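Local coordinates for gram-negative insecticidal protein (Chromobacterium piscinae, PDB 6FBM), which is an insecticidal toxin of the MACPF and beta-tripod families, probably acting by forming pores in membranes, at residues 43-53 / 59-69. Numbering follows the deposited sequence.
Sequences FGGELDSIEIE and FPRSMHVHTYF
A chi1 of 57° sets CG of F59 between its backbone N and carbonyl carbon, which turns the ring toward D48 and I50: D48 CB lies over one face, V65 CG2, from its own segment, over the opposite face, and I50 CG2 comes in at the edge, 3.5 Å from F59 CE1. S62 OG takes the same kind of position (chi1 55°) and donates to F43 O over 2.7 Å, in the carbonyl plane on a lone pair. A water also donates to F43 O, so two bonds grip that oxygen; it bridges on to E46 O and S62 N. M63 is extended beyond CG and sets CE over the centre of the F43 ring, 3.5 Å from the centroid, a Met-aromatic contact with SD higher above the face. Strands 47-52 and 55-60 form a beta hairpin, paired here, near its open end, by D48 and F59 (D48 N to F59 O 2.9 Å, F59 N to D48 O 3.1 Å). A type I turn from P60 to M63 then sends the chain back as strand 64-78 of the MACPF sheet, its 64-69 part running parallel to 47-52 and joined to it through side chains. Between them I50 CD1 packs on V65 CG1, and T67 CG2 slides past I52 CG1. At the turn R61 N donates to E46 O at 171°, while its guanidinium makes a long salt bridge to D48, whose OD2 lies 3.8 Å from R61 NH1, well out of the guanidinium plane.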
loop_
_atom_site.group_PDB
_atom_site.type_symbol
_atom_site.label_atom_id
_atom_site.label_comp_id
_atom_site.label_asym_id
_atom_site.label_seq_id
_atom_site.Cartn_x
_atom_site.Cartn_y
_atom_site.Cartn_z
ATOM N N PHE A 43 3.571 34.576 3.927
ATOM C CA PHE A 43 4.371 34.520 2.693
ATOM C C PHE A 43 3.584 34.674 1.391
ATOM O O PHE A 43 4.164 34.535 0.311
ATOM C CB PHE A 43 5.203 33.235 2.668
ATOM C CG PHE A 43 6.325 33.233 3.649
ATOM C CD1 PHE A 43 7.400 34.085 3.477
ATOM C CD2 PHE A 43 6.312 32.373 4.738
ATOM C CE1 PHE A 43 8.432 34.080 4.383
ATOM C CE2 PHE A 43 7.353 32.358 5.637
ATOM C CZ PHE A 43 8.412 33.203 5.463
ATOM N N GLY A 44 2.285 34.968 1.501
ATOM C CA GLY A 44 1.390 35.050 0.360
ATOM C C GLY A 44 0.918 33.650 0.004
ATOM O O GLY A 44 1.669 32.626 0.196
ATOM N N GLY A 45 -0.315 33.586 -0.493
ATOM C CA GLY A 45 -0.916 32.317 -0.902
ATOM C C GLY A 45 -0.564 31.911 -2.320
ATOM O O GLY A 45 -0.885 30.790 -2.712
ATOM N N GLU A 46 0.102 32.796 -3.075
ATOM C CA GLU A 46 0.531 32.461 -4.410
ATOM C C GLU A 46 1.754 31.540 -4.320
ATOM O O GLU A 46 2.672 31.772 -3.527
ATOM C CB GLU A 46 0.855 33.703 -5.249
ATOM C CG GLU A 46 -0.322 34.633 -5.504
ATOM C CD GLU A 46 -0.356 35.857 -4.578
ATOM O OE1 GLU A 46 0.314 35.887 -3.495
ATOM O OE2 GLU A 46 -1.077 36.831 -4.946
ATOM N N LEU A 47 1.746 30.514 -5.166
ATOM C CA LEU A 47 2.749 29.480 -5.150
ATOM C C LEU A 47 3.388 29.333 -6.519
ATOM O O LEU A 47 2.723 29.488 -7.551
ATOM C CB LEU A 47 2.137 28.124 -4.749
ATOM C CG LEU A 47 1.387 28.080 -3.415
ATOM C CD1 LEU A 47 0.698 26.757 -3.225
ATOM C CD2 LEU A 47 2.310 28.398 -2.246
ATOM N N ASP A 48 4.696 29.062 -6.502
ATOM C CA ASP A 48 5.405 28.655 -7.674
ATOM C C ASP A 48 5.459 27.151 -7.651
ATOM O O ASP A 48 5.378 26.565 -6.611
ATOM C CB ASP A 48 6.845 29.232 -7.637
ATOM C CG ASP A 48 7.135 30.189 -8.740
ATOM O OD1 ASP A 48 6.828 29.750 -9.902
ATOM O OD2 ASP A 48 7.856 31.223 -8.457
ATOM N N SER A 49 5.692 26.572 -8.828
ATOM C CA SER A 49 6.047 25.178 -8.893
ATOM C C SER A 49 7.395 25.022 -9.549
ATOM O O SER A 49 7.797 25.807 -10.380
ATOM C CB SER A 49 4.943 24.345 -9.569
ATOM O OG SER A 49 5.043 24.357 -10.988
ATOM N N ILE A 50 8.060 23.976 -9.147
ATOM C CA ILE A 50 9.416 23.693 -9.564
ATOM C C ILE A 50 9.551 22.182 -9.760
ATOM O O ILE A 50 8.948 21.395 -9.020
ATOM C CB ILE A 50 10.409 24.217 -8.505
ATOM C CG1 ILE A 50 11.827 24.151 -8.997
ATOM C CG2 ILE A 50 10.242 23.482 -7.152
ATOM C CD1 ILE A 50 12.860 24.396 -7.907
ATOM N N GLU A 51 10.339 21.800 -10.766
ATOM C CA GLU A 51 10.699 20.426 -11.021
ATOM C C GLU A 51 12.079 20.113 -10.430
ATOM O O GLU A 51 13.055 20.821 -10.673
ATOM C CB GLU A 51 10.686 20.144 -12.512
ATOM C CG GLU A 51 10.464 18.662 -12.869
ATOM C CD GLU A 51 11.593 18.082 -13.693
ATOM O OE1 GLU A 51 11.268 17.612 -14.823
ATOM O OE2 GLU A 51 12.765 18.020 -13.182
ATOM N N ILE A 52 12.122 19.072 -9.610
ATOM C CA ILE A 52 13.317 18.620 -8.953
ATOM C C ILE A 52 13.377 17.109 -9.126
ATOM O O ILE A 52 12.608 16.374 -8.505
ATOM C CB ILE A 52 13.280 18.969 -7.468
ATOM C CG1 ILE A 52 13.307 20.490 -7.292
ATOM C CG2 ILE A 52 14.436 18.336 -6.712
ATOM C CD1 ILE A 52 13.152 20.966 -5.875
ATOM N N GLU A 53 14.288 16.652 -9.971
ATOM C CA GLU A 53 14.479 15.234 -10.249
ATOM C C GLU A 53 13.182 14.510 -10.569
ATOM O O GLU A 53 12.844 13.523 -9.926
ATOM C CB GLU A 53 15.153 14.529 -9.063
ATOM C CG GLU A 53 16.630 14.868 -8.894
ATOM C CD GLU A 53 17.339 13.848 -8.035
ATOM O OE1 GLU A 53 16.983 12.647 -8.113
ATOM O OE2 GLU A 53 18.256 14.259 -7.282
ATOM N N PHE A 59 5.807 25.929 -3.587
ATOM C CA PHE A 59 6.327 26.721 -2.466
ATOM C C PHE A 59 5.875 28.155 -2.695
ATOM O O PHE A 59 5.480 28.488 -3.803
ATOM C CB PHE A 59 7.851 26.640 -2.390
ATOM C CG PHE A 59 8.525 27.074 -3.643
ATOM C CD1 PHE A 59 8.683 26.205 -4.703
ATOM C CD2 PHE A 59 8.997 28.366 -3.770
ATOM C CE1 PHE A 59 9.293 26.613 -5.876
ATOM C CE2 PHE A 59 9.613 28.795 -4.953
ATOM C CZ PHE A 59 9.761 27.915 -6.010
ATOM N N PRO A 60 5.908 29.000 -1.653
ATOM C CA PRO A 60 5.490 30.384 -1.845
ATOM C C PRO A 60 6.386 31.164 -2.811
ATOM O O PRO A 60 7.604 31.052 -2.750
ATOM C CB PRO A 60 5.570 30.966 -0.433
ATOM C CG PRO A 60 5.369 29.756 0.444
ATOM C CD PRO A 60 6.210 28.737 -0.233
ATOM N N ARG A 61 5.760 31.912 -3.722
ATOM C CA ARG A 61 6.455 32.794 -4.676
ATOM C C ARG A 61 7.460 33.715 -4.015
ATOM O O ARG A 61 8.486 33.996 -4.609
ATOM C CB ARG A 61 5.465 33.672 -5.442
ATOM C CG ARG A 61 5.231 33.196 -6.862
ATOM C CD ARG A 61 4.032 33.923 -7.489
ATOM N NE ARG A 61 3.380 33.029 -8.444
ATOM C CZ ARG A 61 3.883 32.660 -9.630
ATOM N NH1 ARG A 61 5.007 33.209 -10.108
ATOM N NH2 ARG A 61 3.187 31.804 -10.395
ATOM N N SER A 62 7.161 34.158 -2.803
ATOM C CA SER A 62 8.071 35.012 -2.078
ATOM C C SER A 62 9.378 34.349 -1.658
ATOM O O SER A 62 10.323 35.058 -1.294
ATOM C CB SER A 62 7.374 35.595 -0.826
ATOM O OG SER A 62 6.827 34.552 -0.002
ATOM N N MET A 63 9.467 33.010 -1.697
ATOM C CA MET A 63 10.723 32.336 -1.372
ATOM C C MET A 63 11.419 32.015 -2.648
ATOM O O MET A 63 10.781 31.949 -3.715
ATOM C CB MET A 63 10.495 31.055 -0.585
ATOM C CG MET A 63 9.645 31.250 0.655
ATOM S SD MET A 63 9.558 29.735 1.637
ATOM C CE MET A 63 8.366 30.241 2.900
ATOM N N HIS A 64 12.730 31.841 -2.543
ATOM C CA HIS A 64 13.553 31.442 -3.669
ATOM C C HIS A 64 14.130 30.067 -3.362
ATOM O O HIS A 64 14.563 29.796 -2.238
ATOM C CB HIS A 64 14.695 32.427 -3.876
ATOM C CG HIS A 64 14.299 33.664 -4.620
ATOM N ND1 HIS A 64 15.224 34.515 -5.197
ATOM C CD2 HIS A 64 13.086 34.203 -4.889
ATOM C CE1 HIS A 64 14.590 35.524 -5.776
ATOM N NE2 HIS A 64 13.295 35.364 -5.589
ATOM N N VAL A 65 14.172 29.234 -4.397
ATOM C CA VAL A 65 14.707 27.908 -4.289
ATOM C C VAL A 65 15.856 27.797 -5.246
ATOM O O VAL A 65 15.723 28.134 -6.427
ATOM C CB VAL A 65 13.638 26.857 -4.633
ATOM C CG1 VAL A 65 14.235 25.464 -4.638
ATOM C CG2 VAL A 65 12.476 26.944 -3.640
ATOM N N HIS A 66 16.962 27.291 -4.732
ATOM C CA HIS A 66 18.154 26.967 -5.506
ATOM C C HIS A 66 18.482 25.510 -5.331
ATOM O O HIS A 66 18.892 25.100 -4.260
ATOM C CB HIS A 66 19.341 27.855 -5.044
ATOM C CG HIS A 66 19.266 29.246 -5.562
ATOM N ND1 HIS A 66 18.586 30.250 -4.891
ATOM C CD2 HIS A 66 19.674 29.784 -6.738
ATOM C CE1 HIS A 66 18.599 31.353 -5.622
ATOM N NE2 HIS A 66 19.257 31.098 -6.743
ATOM N N THR A 67 18.291 24.711 -6.364
ATOM C CA THR A 67 18.640 23.292 -6.278
ATOM C C THR A 67 20.137 23.176 -6.452
ATOM O O THR A 67 20.703 23.861 -7.289
ATOM C CB THR A 67 17.906 22.410 -7.311
ATOM O OG1 THR A 67 18.425 22.669 -8.608
ATOM C CG2 THR A 67 16.439 22.664 -7.267
ATOM N N TYR A 68 20.775 22.351 -5.633
ATOM C CA TYR A 68 22.184 22.026 -5.798
ATOM C C TYR A 68 22.399 20.654 -5.158
ATOM O O TYR A 68 22.611 20.534 -3.969
ATOM C CB TYR A 68 23.135 23.120 -5.265
ATOM C CG TYR A 68 24.622 22.863 -5.533
ATOM C CD1 TYR A 68 25.055 21.964 -6.551
ATOM C CD2 TYR A 68 25.599 23.502 -4.767
ATOM C CE1 TYR A 68 26.398 21.714 -6.768
ATOM C CE2 TYR A 68 26.956 23.259 -4.974
ATOM C CZ TYR A 68 27.353 22.369 -5.978
ATOM O OH TYR A 68 28.695 22.120 -6.202
ATOM N N PHE A 69 22.305 19.602 -5.952
ATOM C CA PHE A 69 22.467 18.262 -5.430
ATOM C C PHE A 69 23.956 18.003 -5.192
ATOM O O PHE A 69 24.680 17.682 -6.124
ATOM C CB PHE A 69 21.862 17.253 -6.416
ATOM C CG PHE A 69 21.842 15.841 -5.894
ATOM C CD1 PHE A 69 23.031 15.108 -5.784
ATOM C CD2 PHE A 69 20.649 15.236 -5.462
ATOM C CE1 PHE A 69 23.039 13.819 -5.258
ATOM C CE2 PHE A 69 20.670 13.968 -4.897
ATOM C CZ PHE A 69 21.857 13.250 -4.815
HETATM O O HOH W 1 4.075 33.710 -2.107
#